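NOL1/NOP2/sun family protein (Enterococcus faecium, PDB 3M4X) probably methylates ribosomal RNA, being an RsmF-type 16S rRNA methyltransferase that carries a PUA-like RNA-binding domain. Local coordinates at residues T7-K15 with F191-W201. Residues are numbered along the deposited sequence; the frame is centred on the assembly and turned at random.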
loop_
_atom_site.group_PDB
_atom_site.type_symbol
_atom_site.label_atom_id
_atom_site.label_comp_id
_atom_site.label_asym_id
_atom_site.label_seq_id
_atom_site.Cartn_x
_atom_site.Cartn_y
_atom_site.Cartn_z
ATOM N N THR A 7 -15.377 22.752 -15.828
ATOM C CA THR A 7 -16.736 22.836 -15.290
ATOM C C THR A 7 -16.781 22.732 -13.768
ATOM O O THR A 7 -17.339 21.783 -13.222
ATOM C CB THR A 7 -17.627 21.731 -15.874
ATOM O OG1 THR A 7 -16.879 20.505 -15.957
ATOM C CG2 THR A 7 -18.122 22.125 -17.263
ATOM N N LEU A 8 -16.201 23.711 -13.083
ATOM C CA LEU A 8 -16.231 23.736 -11.623
ATOM C C LEU A 8 -17.624 24.096 -11.101
ATOM O O LEU A 8 -18.360 24.832 -11.754
ATOM C CB LEU A 8 -15.206 24.738 -11.087
ATOM C CG LEU A 8 -13.770 24.552 -11.576
ATOM C CD1 LEU A 8 -12.866 25.629 -11.008
ATOM C CD2 LEU A 8 -13.262 23.177 -11.204
ATOM N N PRO A 9 -17.991 23.567 -9.920
ATOM C CA PRO A 9 -19.245 23.923 -9.247
ATOM C C PRO A 9 -19.234 25.364 -8.745
ATOM O O PRO A 9 -18.263 25.787 -8.114
ATOM C CB PRO A 9 -19.287 22.957 -8.058
ATOM C CG PRO A 9 -18.435 21.802 -8.477
ATOM C CD PRO A 9 -17.327 22.429 -9.267
ATOM N N GLN A 10 -20.311 26.099 -9.017
ATOM C CA GLN A 10 -20.397 27.514 -8.662
ATOM C C GLN A 10 -20.065 27.757 -7.195
ATOM O O GLN A 10 -19.357 28.709 -6.867
ATOM C CB GLN A 10 -21.788 28.085 -8.983
ATOM C CG GLN A 10 -22.571 27.278 -10.008
ATOM C CD GLN A 10 -23.026 25.934 -9.462
ATOM O OE1 GLN A 10 -23.825 25.872 -8.525
ATOM N NE2 GLN A 10 -22.513 24.851 -10.042
ATOM N N GLN A 11 -20.573 26.900 -6.315
ATOM C CA GLN A 11 -20.363 27.085 -4.876
ATOM C C GLN A 11 -18.897 26.925 -4.478
ATOM O O GLN A 11 -18.412 27.586 -3.558
ATOM C CB GLN A 11 -21.240 26.125 -4.070
ATOM C CG GLN A 11 -22.726 26.338 -4.283
ATOM C CD GLN A 11 -23.125 27.794 -4.164
ATOM O OE1 GLN A 11 -23.685 28.370 -5.099
ATOM N NE2 GLN A 11 -22.837 28.400 -3.013
ATOM N N PHE A 12 -18.212 26.037 -5.190
ATOM C CA PHE A 12 -16.787 25.779 -5.023
ATOM C C PHE A 12 -15.965 26.985 -5.475
ATOM O O PHE A 12 -15.050 27.426 -4.779
ATOM C CB PHE A 12 -16.420 24.542 -5.848
ATOM C CG PHE A 12 -14.950 24.244 -5.893
ATOM C CD1 PHE A 12 -14.347 23.493 -4.890
ATOM C CD2 PHE A 12 -14.172 24.691 -6.948
ATOM C CE1 PHE A 12 -12.995 23.208 -4.940
ATOM C CE2 PHE A 12 -12.819 24.412 -6.998
ATOM C CZ PHE A 12 -12.230 23.670 -5.993
ATOM N N ILE A 13 -16.305 27.504 -6.653
ATOM C CA ILE A 13 -15.684 28.706 -7.199
ATOM C C ILE A 13 -15.770 29.908 -6.248
ATOM O O ILE A 13 -14.779 30.605 -6.026
ATOM C CB ILE A 13 -16.294 29.043 -8.589
ATOM C CG1 ILE A 13 -15.923 27.949 -9.590
ATOM C CG2 ILE A 13 -15.822 30.395 -9.096
ATOM C CD1 ILE A 13 -16.478 28.160 -10.979
ATOM N N LYS A 14 -16.946 30.145 -5.674
ATOM C CA LYS A 14 -17.104 31.220 -4.693
ATOM C C LYS A 14 -16.267 30.964 -3.432
ATOM O O LYS A 14 -15.571 31.856 -2.927
ATOM C CB LYS A 14 -18.577 31.394 -4.297
ATOM C CG LYS A 14 -19.568 31.531 -5.452
ATOM C CD LYS A 14 -20.947 31.974 -4.940
ATOM C CE LYS A 14 -22.102 31.267 -5.665
ATOM N NZ LYS A 14 -22.126 31.459 -7.154
ATOM N N LYS A 15 -16.340 29.741 -2.914
ATOM C CA LYS A 15 -15.631 29.408 -1.681
ATOM C C LYS A 15 -14.154 29.748 -1.834
ATOM O O LYS A 15 -13.580 30.457 -1.011
ATOM C CB LYS A 15 -15.820 27.923 -1.340
ATOM C CG LYS A 15 -15.207 27.461 -0.008
ATOM C CD LYS A 15 -15.726 26.077 0.360
ATOM C CE LYS A 15 -15.272 25.638 1.751
ATOM N NZ LYS A 15 -13.803 25.417 1.808
ATOM N N PHE A 191 -10.882 16.325 -8.738
ATOM C CA PHE A 191 -11.660 16.984 -9.797
ATOM C C PHE A 191 -11.119 16.760 -11.228
ATOM O O PHE A 191 -11.879 16.403 -12.135
ATOM C CB PHE A 191 -11.793 18.483 -9.519
ATOM C CG PHE A 191 -12.835 18.826 -8.496
ATOM C CD1 PHE A 191 -13.519 17.832 -7.815
ATOM C CD2 PHE A 191 -13.123 20.149 -8.207
ATOM C CE1 PHE A 191 -14.482 18.149 -6.862
ATOM C CE2 PHE A 191 -14.083 20.471 -7.261
ATOM C CZ PHE A 191 -14.761 19.468 -6.588
ATOM N N ARG A 192 -9.821 16.995 -11.426
ATOM C CA ARG A 192 -9.186 16.774 -12.722
ATOM C C ARG A 192 -9.260 15.310 -13.137
ATOM O O ARG A 192 -9.560 14.992 -14.287
ATOM C CB ARG A 192 -7.713 17.189 -12.685
ATOM C CG ARG A 192 -7.453 18.685 -12.702
ATOM C CD ARG A 192 -6.146 19.016 -13.436
ATOM N NE ARG A 192 -4.936 18.573 -12.732
ATOM C CZ ARG A 192 -3.872 19.351 -12.537
ATOM N NH1 ARG A 192 -3.874 20.608 -12.989
ATOM N NH2 ARG A 192 -2.807 18.887 -11.889
ATOM N N LYS A 193 -8.981 14.422 -12.188
ATOM C CA LYS A 193 -8.840 12.993 -12.464
ATOM C C LYS A 193 -10.187 12.288 -12.617
ATOM O O LYS A 193 -10.393 11.536 -13.567
ATOM C CB LYS A 193 -8.008 12.320 -11.363
ATOM C CG LYS A 193 -7.266 11.066 -11.806
ATOM C CD LYS A 193 -6.503 10.413 -10.644
ATOM C CE LYS A 193 -5.588 9.289 -11.132
ATOM N NZ LYS A 193 -5.041 8.475 -10.012
ATOM N N ASP A 194 -11.108 12.533 -11.690
ATOM C CA ASP A 194 -12.405 11.866 -11.743
ATOM C C ASP A 194 -13.573 12.844 -11.843
ATOM O O ASP A 194 -13.972 13.437 -10.848
ATOM C CB ASP A 194 -12.584 10.955 -10.531
ATOM C CG ASP A 194 -13.893 10.204 -10.565
ATOM O OD1 ASP A 194 -14.610 10.308 -11.588
ATOM O OD2 ASP A 194 -14.205 9.517 -9.569
ATOM N N PRO A 195 -14.129 13.001 -13.053
ATOM C CA PRO A 195 -15.255 13.906 -13.320
ATOM C C PRO A 195 -16.509 13.587 -12.503
ATOM O O PRO A 195 -17.386 14.443 -12.374
ATOM C CB PRO A 195 -15.521 13.698 -14.812
ATOM C CG PRO A 195 -14.199 13.248 -15.361
ATOM C CD PRO A 195 -13.604 12.394 -14.287
ATOM N N ASN A 196 -16.594 12.377 -11.962
ATOM C CA ASN A 196 -17.679 12.040 -11.049
ATOM C C ASN A 196 -17.505 12.773 -9.736
ATOM O O ASN A 196 -18.480 13.133 -9.089
ATOM C CB ASN A 196 -17.740 10.535 -10.811
ATOM C CG ASN A 196 -18.035 9.766 -12.078
ATOM O OD1 ASN A 196 -18.542 10.328 -13.053
ATOM N ND2 ASN A 196 -17.714 8.474 -12.077
ATOM N N ALA A 197 -16.252 13.004 -9.359
ATOM C CA ALA A 197 -15.929 13.752 -8.147
ATOM C C ALA A 197 -16.561 15.146 -8.131
ATOM O O ALA A 197 -16.948 15.656 -7.078
ATOM C CB ALA A 197 -14.426 13.860 -7.976
ATOM N N ILE A 198 -16.646 15.772 -9.296
ATOM C CA ILE A 198 -17.280 17.080 -9.377
ATOM C C ILE A 198 -18.778 16.932 -9.155
ATOM O O ILE A 198 -19.371 17.646 -8.352
ATOM C CB ILE A 198 -17.011 17.749 -10.722
ATOM C CG1 ILE A 198 -15.530 18.106 -10.826
ATOM C CG2 ILE A 198 -17.875 18.988 -10.870
ATOM C CD1 ILE A 198 -15.085 18.486 -12.222
ATOM N N LYS A 199 -19.374 15.974 -9.858
ATOM C CA LYS A 199 -20.792 15.676 -9.728
ATOM C C LYS A 199 -21.213 15.445 -8.279
ATOM O O LYS A 199 -22.264 15.914 -7.853
ATOM C CB LYS A 199 -21.146 14.445 -10.564
ATOM C CG LYS A 199 -20.936 14.626 -12.055
ATOM C CD LYS A 199 -22.246 14.478 -12.822
ATOM C CE LYS A 199 -22.787 13.053 -12.748
ATOM N NZ LYS A 199 -24.062 12.887 -13.513
ATOM N N GLU A 200 -20.386 14.723 -7.529
ATOM C CA GLU A 200 -20.731 14.311 -6.172
ATOM C C GLU A 200 -20.447 15.388 -5.124
ATOM O O GLU A 200 -20.864 15.263 -3.969
ATOM C CB GLU A 200 -19.970 13.037 -5.802
ATOM C CG GLU A 200 -19.918 12.001 -6.910
ATOM C CD GLU A 200 -20.799 10.801 -6.635
ATOM O OE1 GLU A 200 -21.214 10.622 -5.467
ATOM O OE2 GLU A 200 -21.072 10.036 -7.588
ATOM N N TRP A 201 -19.733 16.438 -5.521
ATOM C CA TRP A 201 -19.395 17.523 -4.600
ATOM C C TRP A 201 -20.596 18.430 -4.324
ATOM O O TRP A 201 -21.292 18.847 -5.246
ATOM C CB TRP A 201 -18.242 18.365 -5.163
ATOM C CG TRP A 201 -17.661 19.351 -4.177
ATOM C CD1 TRP A 201 -16.583 19.151 -3.358
ATOM C CD2 TRP A 201 -18.132 20.679 -3.899
ATOM N NE1 TRP A 201 -16.351 20.270 -2.596
ATOM C CE2 TRP A 201 -17.286 21.224 -2.911
ATOM C CE3 TRP A 201 -19.185 21.458 -4.388
ATOM C CZ2 TRP A 201 -17.463 22.508 -2.400
ATOM C CZ3 TRP A 201 -19.351 22.735 -3.890
ATOM C CH2 TRP A 201 -18.495 23.249 -2.904
#
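Phe12, Phe191 and Trp201 meet as an aromatic cluster, the tightly packed and buried part of this contact. Phe191 turns its edge to Phe12. Phe191 CE2 sits over the centre of the Phe12 ring, 3.7 Å from Phe12 CE1, with the two planes at 60°. Phe12 in turn points its own edge at the face of Trp201, nearly perpendicular at 87°. The helix backbone sets Phe12 CB over the indole, 4.0 Å from the centroid of the Trp201 six-membered ring, a CH-pi contact. With CG anti to the backbone N (chi1 174°), the Phe12 ring offers its face to Phe191 and its edge to Trp201. The far end of the indole also reaches the first turn of helix 10-20, where Trp201 CH2 comes within 3.6 Å of Phe12 N. At the indole edge, in its plane, lies Gln11 CB. Trp201 NE1 hydrogen-bonds to Glu188.

The contact docks the start of the RsmF-type N-terminal domain onto the Rossmann-like methyltransferase domain, at the short helix 195-200 and its flanks. Phe27 and Leu31 of helix 24-33 also pack on Phe12. Asp194 N-caps helix 195-200, its OD1 accepting from Asn196 N at 2.9 Å.

Pro9, the N-cap residue of helix 10-20, continues the close packing in a partly exposed place. Pro9 CG lies 3.7 Å from Ile198 CG2, the side chains crossing at about a right angle. Pro9 CB also touches Trp201 CE3, at 4.0 Å. Beyond this the packing thins. Leu8 CD2 only grazes Phe191 CD2, at 4.3 Å. Exposed Thr7 meets Ile198 through its backbone O alone.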